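PDB 6ULY: amino acid adenylation domain-containing protein from Bacillus stratosphericus LAMA 585, which probably activates an alpha-keto acid such as 4-methyl-2-oxopentanoate as its acyl adenylate, as the adenylation domain of a nonribosomal depsipeptide synthetase. Local coordinates for residues L22-A25 with A26-T29; S77-A80 with M81-F85; L197-V200 with K201-A205; V228-H231 with L232-Y236. All blocks are in the same frame, centred on the assembly; numbering follows the deposited sequence.

Interaction 1: L22-A25 with A26-T29; sequences LTEA and AKTT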
loop_
_atom_site.group_PDB
_atom_site.type_symbol
_atom_site.label_atom_id
_atom_site.label_comp_id
_atom_site.label_asym_id
_atom_site.label_seq_id
_atom_site.Cartn_x
_atom_site.Cartn_y
_atom_site.Cartn_z
ATOM N N LEU A 22 -2.450 -3.772 37.532
ATOM C CA LEU A 22 -3.810 -3.941 38.029
ATOM C C LEU A 22 -3.816 -4.245 39.521
ATOM O O LEU A 22 -4.682 -3.757 40.256
ATOM C CB LEU A 22 -4.506 -5.054 37.247
ATOM C CG LEU A 22 -5.979 -5.302 37.574
ATOM C CD1 LEU A 22 -6.805 -4.052 37.316
ATOM C CD2 LEU A 22 -6.513 -6.474 36.771
ATOM N N THR A 23 -2.856 -5.046 39.987
ATOM C CA THR A 23 -2.779 -5.370 41.408
ATOM C C THR A 23 -2.577 -4.116 42.248
ATOM O O THR A 23 -3.324 -3.864 43.201
ATOM C CB THR A 23 -1.650 -6.373 41.644
ATOM O OG1 THR A 23 -2.038 -7.647 41.119
ATOM C CG2 THR A 23 -1.332 -6.499 43.131
ATOM N N GLU A 24 -1.571 -3.309 41.905
ATOM C CA GLU A 24 -1.314 -2.097 42.675
ATOM C C GLU A 24 -2.455 -1.096 42.550
ATOM O O GLU A 24 -2.720 -0.340 43.492
ATOM C CB GLU A 24 -0.003 -1.456 42.221
ATOM C CG GLU A 24 1.234 -2.331 42.436
ATOM C CD GLU A 24 1.529 -2.597 43.904
ATOM O OE1 GLU A 24 0.741 -3.314 44.558
ATOM O OE2 GLU A 24 2.551 -2.083 44.405
ATOM N N ALA A 25 -3.135 -1.070 41.402
ATOM C CA ALA A 25 -4.260 -0.158 41.238
ATOM C C ALA A 25 -5.451 -0.603 42.076
ATOM O O ALA A 25 -6.175 0.233 42.627
ATOM C CB ALA A 25 -4.652 -0.066 39.764
ATOM N N ALA A 26 -5.671 -1.917 42.177
ATOM C CA ALA A 26 -6.764 -2.458 42.972
ATOM C C ALA A 26 -6.594 -2.186 44.462
ATOM O O ALA A 26 -7.551 -2.371 45.221
ATOM C CB ALA A 26 -6.884 -3.966 42.726
ATOM N N LYS A 27 -5.406 -1.757 44.899
ATOM C CA LYS A 27 -5.195 -1.405 46.297
ATOM C C LYS A 27 -5.639 0.015 46.613
ATOM O O LYS A 27 -5.826 0.345 47.789
ATOM C CB LYS A 27 -3.717 -1.573 46.667
ATOM C CG LYS A 27 -3.211 -3.000 46.524
ATOM C CD LYS A 27 -1.722 -3.114 46.814
ATOM C CE LYS A 27 -1.238 -4.544 46.619
ATOM N NZ LYS A 27 0.248 -4.664 46.725
ATOM N N THR A 28 -5.807 0.861 45.597
ATOM C CA THR A 28 -6.329 2.200 45.802
ATOM C C THR A 28 -7.847 2.146 45.931
ATOM O O THR A 28 -8.474 1.089 45.809
ATOM C CB THR A 28 -5.936 3.125 44.648
ATOM O OG1 THR A 28 -6.724 2.812 43.490
ATOM C CG2 THR A 28 -4.451 2.982 44.310
ATOM N N THR A 29 -8.449 3.307 46.178
ATOM C CA THR A 29 -9.896 3.449 46.149
ATOM C C THR A 29 -10.385 4.051 44.840
ATOM O O THR A 29 -11.592 4.251 44.675
ATOM C CB THR A 29 -10.371 4.303 47.332
ATOM O OG1 THR A 29 -9.769 5.603 47.271
ATOM C CG2 THR A 29 -9.995 3.637 48.646
#
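Two donors of Thr28 grip the carbonyl oxygen Ala25 O: the hydroxyl OG1 at 2.8 Å and the backbone N at 3.1 Å. They arrive differently. OG1 lies in the carbonyl plane, whereas N sits well above it, 58° out, away from a lone pair. The hydroxyl can reach back because OG1 stands between its own backbone N and carbonyl carbon (chi1 74°), and this also leaves it placed to accept from Asn30 N, two residues further along. CG2 of Thr28, beside its own backbone N, comes within 3.8 Å of Glu24 O.

On the outer side of the turn, Glu24 and Lys27 run side by side and point the same way. The lysine is extended beyond CG while the glutamate chain bends at chi2 (-65°), and Lys27 NZ meets Glu24 OE1 at 2.6 Å in a salt bridge that uses the syn lone pair. Lys27 CE also lies beside Thr23 CG2, 4.0 Å away, so the aliphatic part of the lysine runs past the threonine methyl.

Behind these groups, Ala26 N still makes a regular helical bond to Leu22 O at 2.8 Å, but Lys27 N has only weak bonds to Thr23 O and Glu24 O. Tyr46 and Gln50 of helix 46-62 pack against the inner side, touching Ala25, Ala26 and Thr28. Chemically, then, side chains take over as the backbone pairing weakens: a threonine hydroxyl binds a carbonyl at the exit toward strand 31-35, and an exposed ion pair, probably tempered by solvent, ties the outer surface.

Interaction 2: S77-A80 with M81-F85; sequences SNHA and MVTAF. With SO4 (sulfate ion), chain D.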
loop_
_atom_site.group_PDB
_atom_site.type_symbol
_atom_site.label_atom_id
_atom_site.label_comp_id
_atom_site.label_asym_id
_atom_site.label_seq_id
_atom_site.Cartn_x
_atom_site.Cartn_y
_atom_site.Cartn_z
ATOM N N SER A 77 -19.101 -1.120 24.008
ATOM C CA SER A 77 -19.157 -0.710 25.404
ATOM C C SER A 77 -17.746 -0.596 25.967
ATOM O O SER A 77 -16.980 -1.564 25.927
ATOM C CB SER A 77 -19.971 -1.706 26.229
ATOM O OG SER A 77 -19.633 -1.598 27.601
ATOM N N ASN A 78 -17.420 0.580 26.510
ATOM C CA ASN A 78 -16.152 0.748 27.211
ATOM C C ASN A 78 -16.050 -0.199 28.399
ATOM O O ASN A 78 -14.998 -0.805 28.630
ATOM C CB ASN A 78 -15.998 2.197 27.674
ATOM C CG ASN A 78 -15.739 3.150 26.528
ATOM O OD1 ASN A 78 -15.053 2.806 25.562
ATOM N ND2 ASN A 78 -16.286 4.355 26.626
ATOM N N HIS A 79 -17.135 -0.335 29.167
ATOM C CA HIS A 79 -17.115 -1.203 30.339
ATOM C C HIS A 79 -16.739 -2.630 29.958
ATOM O O HIS A 79 -15.853 -3.240 30.571
ATOM C CB HIS A 79 -18.479 -1.172 31.031
ATOM C CG HIS A 79 -18.608 -2.147 32.158
ATOM N ND1 HIS A 79 -18.271 -1.833 33.458
ATOM C CD2 HIS A 79 -19.038 -3.432 32.182
ATOM C CE1 HIS A 79 -18.491 -2.880 34.234
ATOM N NE2 HIS A 79 -18.955 -3.863 33.484
ATOM N N ALA A 80 -17.410 -3.183 28.946
ATOM C CA ALA A 80 -17.119 -4.552 28.544
ATOM C C ALA A 80 -15.710 -4.682 27.970
ATOM O O ALA A 80 -15.042 -5.700 28.184
ATOM C CB ALA A 80 -18.160 -5.027 27.530
ATOM N N MET A 81 -15.237 -3.666 27.240
ATOM C CA MET A 81 -13.932 -3.770 26.588
ATOM C C MET A 81 -12.798 -3.670 27.600
ATOM O O MET A 81 -11.854 -4.470 27.572
ATOM C CB MET A 81 -13.783 -2.689 25.519
ATOM C CG MET A 81 -12.382 -2.618 24.909
ATOM S SD MET A 81 -12.370 -1.904 23.251
ATOM C CE MET A 81 -13.328 -0.413 23.498
ATOM N N VAL A 82 -12.859 -2.670 28.485
ATOM C CA VAL A 82 -11.879 -2.553 29.563
ATOM C C VAL A 82 -11.812 -3.851 30.357
ATOM O O VAL A 82 -10.730 -4.358 30.672
ATOM C CB VAL A 82 -12.227 -1.361 30.473
ATOM C CG1 VAL A 82 -11.419 -1.417 31.760
ATOM C CG2 VAL A 82 -11.988 -0.046 29.753
ATOM N N THR A 83 -12.976 -4.404 30.702
ATOM C CA THR A 83 -13.006 -5.639 31.478
ATOM C C THR A 83 -12.448 -6.802 30.675
ATOM O O THR A 83 -11.689 -7.625 31.202
ATOM C CB THR A 83 -14.438 -5.942 31.929
ATOM O OG1 THR A 83 -14.930 -4.854 32.716
ATOM C CG2 THR A 83 -14.500 -7.222 32.751
ATOM N N ALA A 84 -12.826 -6.891 29.399
ATOM C CA ALA A 84 -12.322 -7.960 28.547
ATOM C C ALA A 84 -10.813 -7.857 28.367
ATOM O O ALA A 84 -10.116 -8.877 28.307
ATOM C CB ALA A 84 -13.027 -7.917 27.192
ATOM N N PHE A 85 -10.292 -6.634 28.271
ATOM C CA PHE A 85 -8.855 -6.450 28.112
ATOM C C PHE A 85 -8.095 -7.011 29.304
ATOM O O PHE A 85 -7.075 -7.692 29.142
ATOM C CB PHE A 85 -8.541 -4.968 27.932
ATOM C CG PHE A 85 -7.075 -4.657 27.914
ATOM C CD1 PHE A 85 -6.353 -4.726 26.733
ATOM C CD2 PHE A 85 -6.417 -4.284 29.076
ATOM C CE1 PHE A 85 -5.002 -4.433 26.713
ATOM C CE2 PHE A 85 -5.066 -3.991 29.062
ATOM C CZ PHE A 85 -4.357 -4.068 27.876
HETATM S S SO4 D . -20.229 1.762 28.494
HETATM O O1 SO4 D . -20.853 0.540 28.049
HETATM O O2 SO4 D . -19.618 2.456 27.390
HETATM O O3 SO4 D . -19.219 1.445 29.463
HETATM O O4 SO4 D . -21.190 2.623 29.100
#
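An N-capped helix start that also holds an anion is formed where Ser77 leads into helix 78-91, the helix of the beta-alpha-beta unit made with strands 70-74 and 94-97. Ser77 O takes the first helical bond from Met81 N, at 3.0 Å. Ser77 OG, swung away from its own backbone N (chi1 159°), accepts from Ala80 N at 3.0 Å in an almost straight bond of 176°, the capping bond.

The same hydroxyl donates to O1 of a sulfate ion, probably from the crystallisation liquor, in a short bond of 2.5 Å. Asn78 N and His79 N bind two further oxygens, O2 and O3, so the anion sits over the N-H groups of the first turn, where the helix dipole should favour negative charge. Arg245 NE adds a fourth bond from outside.

Further along, the ladder continues from Val82 N to Asn78 O and from Ala84 N to Ala80 O. Met81 bends at chi3 and crosses the Asn78 side chain at an angle, its CE 4.2 Å from Asn78 OD1. Val82 lays CG2 against Asn78 O at 3.3 Å, while its CG1 packs on His231 of helix 224-237.

Thr83 turns its hydroxyl back toward the preceding turn, and Gln44 NE2 bonds to that hydroxyl from outside. His79 O is gripped twice, by Thr83 N and by Thr83 OG1 at 2.8 Å, which reach it from opposite faces of the carbonyl plane. That same OG1 lies above the middle of the His79 ring, 4.2 Å from NE2.

Interaction 3: L197-V200 with K201-A205; sequences LANV and KGTVA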
loop_
_atom_site.group_PDB
_atom_site.type_symbol
_atom_site.label_atom_id
_atom_site.label_comp_id
_atom_site.label_asym_id
_atom_site.label_seq_id
_atom_site.Cartn_x
_atom_site.Cartn_y
_atom_site.Cartn_z
ATOM N N LEU A 197 4.800 -0.565 28.917
ATOM C CA LEU A 197 5.115 0.045 30.204
ATOM C C LEU A 197 6.227 1.074 30.086
ATOM O O LEU A 197 6.252 2.051 30.844
ATOM C CB LEU A 197 5.505 -1.028 31.215
ATOM C CG LEU A 197 4.346 -1.834 31.800
ATOM C CD1 LEU A 197 4.883 -2.974 32.647
ATOM C CD2 LEU A 197 3.434 -0.941 32.615
ATOM N N ALA A 198 7.156 0.874 29.150
ATOM C CA ALA A 198 8.212 1.856 28.941
ATOM C C ALA A 198 7.634 3.181 28.466
ATOM O O ALA A 198 8.078 4.253 28.894
ATOM C CB ALA A 198 9.232 1.327 27.932
ATOM N N ASN A 199 6.649 3.128 27.568
ATOM C CA ASN A 199 5.967 4.350 27.158
ATOM C C ASN A 199 5.167 4.939 28.312
ATOM O O ASN A 199 5.181 6.156 28.532
ATOM C CB ASN A 199 5.053 4.068 25.968
ATOM C CG ASN A 199 4.385 5.319 25.444
ATOM O OD1 ASN A 199 3.487 5.870 26.079
ATOM N ND2 ASN A 199 4.823 5.777 24.283
ATOM N N VAL A 200 4.466 4.090 29.063
ATOM C CA VAL A 200 3.699 4.575 30.205
ATOM C C VAL A 200 4.616 5.292 31.186
ATOM O O VAL A 200 4.341 6.419 31.614
ATOM C CB VAL A 200 2.954 3.410 30.878
ATOM C CG1 VAL A 200 2.548 3.784 32.288
ATOM C CG2 VAL A 200 1.734 3.011 30.055
ATOM N N LYS A 201 5.732 4.651 31.548
ATOM C CA LYS A 201 6.633 5.243 32.533
ATOM C C LYS A 201 7.283 6.506 31.993
ATOM O O LYS A 201 7.430 7.494 32.720
ATOM C CB LYS A 201 7.684 4.218 32.952
ATOM C CG LYS A 201 7.084 3.024 33.677
ATOM C CD LYS A 201 8.102 1.929 33.939
ATOM C CE LYS A 201 7.473 0.791 34.727
ATOM N NZ LYS A 201 8.406 -0.341 34.941
ATOM N N GLY A 202 7.678 6.502 30.721
ATOM C CA GLY A 202 8.183 7.725 30.122
ATOM C C GLY A 202 7.136 8.821 30.090
ATOM O O GLY A 202 7.426 9.982 30.388
ATOM N N THR A 203 5.899 8.464 29.733
ATOM C CA THR A 203 4.830 9.455 29.666
ATOM C C THR A 203 4.522 10.029 31.045
ATOM O O THR A 203 4.324 11.241 31.190
ATOM C CB THR A 203 3.577 8.826 29.049
ATOM O OG1 THR A 203 3.811 8.566 27.659
ATOM C CG2 THR A 203 2.361 9.746 29.202
ATOM N N VAL A 204 4.481 9.174 32.070
ATOM C CA VAL A 204 4.200 9.649 33.424
ATOM C C VAL A 204 5.277 10.624 33.885
ATOM O O VAL A 204 4.978 11.654 34.503
ATOM C CB VAL A 204 4.070 8.456 34.388
ATOM C CG1 VAL A 204 4.053 8.933 35.839
ATOM C CG2 VAL A 204 2.818 7.656 34.071
ATOM N N ALA A 205 6.545 10.319 33.593
ATOM C CA ALA A 205 7.636 11.169 34.061
ATOM C C ALA A 205 7.648 12.514 33.345
ATOM O O ALA A 205 7.902 13.551 33.970
ATOM C CB ALA A 205 8.976 10.460 33.868
#
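Lys201 and Val200 put the most surface into this turn of helix 193-207, with Leu197 and Thr203 behind them. The lysine chain, extended beyond CG, runs back over the previous turn: its CG lies 3.1 Å from Leu197 O, the carbonyl that also accepts Lys201 N at 2.7 Å, and its CE passes Leu197 CB. This path carries NZ to Ala15 O, Val11 O and Gln13 O, so three backbone carbonyls of the N-terminal segment surround the buried ammonium.

Val200 pairs with the next turn. Its O takes Val204 N at 2.8 Å, and Val204 CG2 rests on that oxygen at 3.1 Å because it stands opposite its own carbonyl carbon. Val200 CG1 and Val204 CG2 also meet, 4.3 Å apart.

One residue back in the pattern, Thr203 OG1 is 2.9 Å from Asn199 O and 3.1 Å from Asn199 OD1, with the two side chains crossing at an angle. The amide's ND2 binds Ala339 O of strand 338-342. This is ordinary alpha-helical i to i+4 packing in a buried helix of an adenylation domain, with the side chain of Asn199 about 7 Å from the bound keto acyl adenylate.

Interaction 4: V228-H231 with L232-Y236; sequences VMFH and LVNVY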
loop_
_atom_site.group_PDB
_atom_site.type_symbol
_atom_site.label_atom_id
_atom_site.label_comp_id
_atom_site.label_asym_id
_atom_site.label_seq_id
_atom_site.Cartn_x
_atom_site.Cartn_y
_atom_site.Cartn_z
ATOM N N VAL A 228 -3.121 3.117 25.714
ATOM C CA VAL A 228 -1.849 3.277 26.410
ATOM C C VAL A 228 -1.747 4.665 27.027
ATOM O O VAL A 228 -1.641 4.802 28.250
ATOM C CB VAL A 228 -0.653 3.022 25.472
ATOM C CG1 VAL A 228 0.665 3.184 26.234
ATOM C CG2 VAL A 228 -0.747 1.640 24.849
ATOM N N MET A 229 -1.770 5.704 26.188
ATOM C CA MET A 229 -1.458 7.042 26.682
ATOM C C MET A 229 -2.378 7.454 27.825
ATOM O O MET A 229 -1.986 8.271 28.667
ATOM C CB MET A 229 -1.545 8.064 25.549
ATOM C CG MET A 229 -1.132 9.464 25.968
ATOM S SD MET A 229 -1.130 10.653 24.610
ATOM C CE MET A 229 -2.872 10.707 24.192
ATOM N N PHE A 230 -3.588 6.898 27.888
ATOM C CA PHE A 230 -4.536 7.263 28.938
ATOM C C PHE A 230 -4.908 6.056 29.788
ATOM O O PHE A 230 -4.523 6.008 30.959
ATOM C CB PHE A 230 -5.762 7.941 28.325
ATOM C CG PHE A 230 -5.661 9.438 28.329
ATOM C CD1 PHE A 230 -6.499 10.199 29.121
ATOM C CD2 PHE A 230 -4.686 10.081 27.582
ATOM C CE1 PHE A 230 -6.390 11.573 29.148
ATOM C CE2 PHE A 230 -4.569 11.456 27.608
ATOM C CZ PHE A 230 -5.424 12.204 28.392
ATOM N N HIS A 231 -5.617 5.069 29.243
ATOM C CA HIS A 231 -6.128 3.997 30.091
ATOM C C HIS A 231 -5.007 3.351 30.904
ATOM O O HIS A 231 -5.084 3.284 32.137
ATOM C CB HIS A 231 -6.857 2.953 29.246
ATOM C CG HIS A 231 -7.342 1.778 30.036
ATOM N ND1 HIS A 231 -8.157 1.906 31.142
ATOM C CD2 HIS A 231 -7.118 0.452 29.885
ATOM C CE1 HIS A 231 -8.419 0.708 31.633
ATOM N NE2 HIS A 231 -7.800 -0.191 30.890
ATOM N N LEU A 232 -3.945 2.885 30.235
ATOM C CA LEU A 232 -2.884 2.195 30.965
ATOM C C LEU A 232 -2.075 3.163 31.820
ATOM O O LEU A 232 -1.663 2.819 32.933
ATOM C CB LEU A 232 -1.975 1.436 29.999
ATOM C CG LEU A 232 -2.590 0.180 29.378
ATOM C CD1 LEU A 232 -1.596 -0.476 28.428
ATOM C CD2 LEU A 232 -3.048 -0.809 30.440
ATOM N N VAL A 233 -1.830 4.376 31.322
ATOM C CA VAL A 233 -1.199 5.392 32.157
ATOM C C VAL A 233 -2.025 5.623 33.415
ATOM O O VAL A 233 -1.481 5.805 34.512
ATOM C CB VAL A 233 -1.010 6.697 31.364
ATOM C CG1 VAL A 233 -0.834 7.877 32.311
ATOM C CG2 VAL A 233 0.182 6.585 30.429
ATOM N N ASN A 234 -3.353 5.613 33.278
ATOM C CA ASN A 234 -4.221 5.885 34.417
ATOM C C ASN A 234 -4.174 4.746 35.428
ATOM O O ASN A 234 -4.059 4.982 36.635
ATOM C CB ASN A 234 -5.653 6.123 33.936
ATOM C CG ASN A 234 -5.796 7.400 33.137
ATOM O OD1 ASN A 234 -5.100 8.386 33.383
ATOM N ND2 ASN A 234 -6.702 7.388 32.167
ATOM N N VAL A 235 -4.267 3.499 34.957
ATOM C CA VAL A 235 -4.186 2.361 35.868
ATOM C C VAL A 235 -2.813 2.307 36.531
ATOM O O VAL A 235 -2.695 1.996 37.723
ATOM C CB VAL A 235 -4.504 1.049 35.124
ATOM C CG1 VAL A 235 -4.584 -0.116 36.103
ATOM C CG2 VAL A 235 -5.808 1.172 34.353
ATOM N N TYR A 236 -1.755 2.617 35.773
ATOM C CA TYR A 236 -0.403 2.582 36.327
ATOM C C TYR A 236 -0.236 3.605 37.445
ATOM O O TYR A 236 0.376 3.315 38.482
ATOM C CB TYR A 236 0.625 2.837 35.224
ATOM C CG TYR A 236 2.053 2.829 35.722
ATOM C CD1 TYR A 236 2.688 4.008 36.099
ATOM C CD2 TYR A 236 2.769 1.640 35.817
ATOM C CE1 TYR A 236 3.998 4.003 36.557
ATOM C CE2 TYR A 236 4.079 1.625 36.270
ATOM C CZ TYR A 236 4.688 2.807 36.638
ATOM O OH TYR A 236 5.989 2.791 37.090
#
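His231 and Val235 supply the clearest side-chain contact here, a CH-pi interaction one turn apart. Val235 CG2 lies over one face of the imidazole, 4.1 Å from the ring centroid and displaced toward the rim, so that CE1 is its nearest ring atom at 3.8 Å. The two side chains point the same way. The imidazole stands anti to its backbone nitrogen (chi1 177°), and both ring nitrogens are used beyond the turn: ND1 by Gln241 OE1 and NE2 by Trp86 NE1. These bonds should fix the ring's rotation and hold its face toward the valine methyl.

Apolar contact continues where Val228 CG2 meets Leu232 CD1 at 4.2 Å, while Leu232 reaches outward to Phe85 and Leu18.

Among the polar contacts, Val233 N skips a residue to bind Val228 O at 3.1 Å, an i to i+5 bond that marks a wider, pi-type turn. It runs nearly along the C=O axis. In the same turn a methyl, Val233 CG2, rests on the carbonyl oxygen Met229 O at 3.3 Å. The regular i to i+4 pattern is in place again at Val235 N, 2.9 Å from His231 O. Asn234 OD1 is bound from outside by Lys267 NZ, of strand 267-270.

This is the helix of a beta-alpha-beta crossover, joining strand 214-217 to the neighbouring parallel strand 240-243; its wider turn carries Met229, whose side chain lines the keto acyl adenylate pocket.

Interactions 2, 3 and 4 lie in buried helices, while interaction 1 is partly exposed at the end of helix 18-26. Helix 224-237 is the hub: interaction 4 touches each of the others, through Val235 O on Ala25 CB, His231 on Val82, and Tyr236 on Val200 and Lys201. Interactions 1, 2 and 3 have no direct contact with one another. Their chemistry follows their place. The exposed turn pairs Glu24 with Lys27, whereas the buried Lys201 is surrounded by carbonyls and the buried His231 bonds to Gln241 and Trp86. Interaction 2 directs its helix start at a sulfate; only interaction 4 touches the adenylate, through Met229.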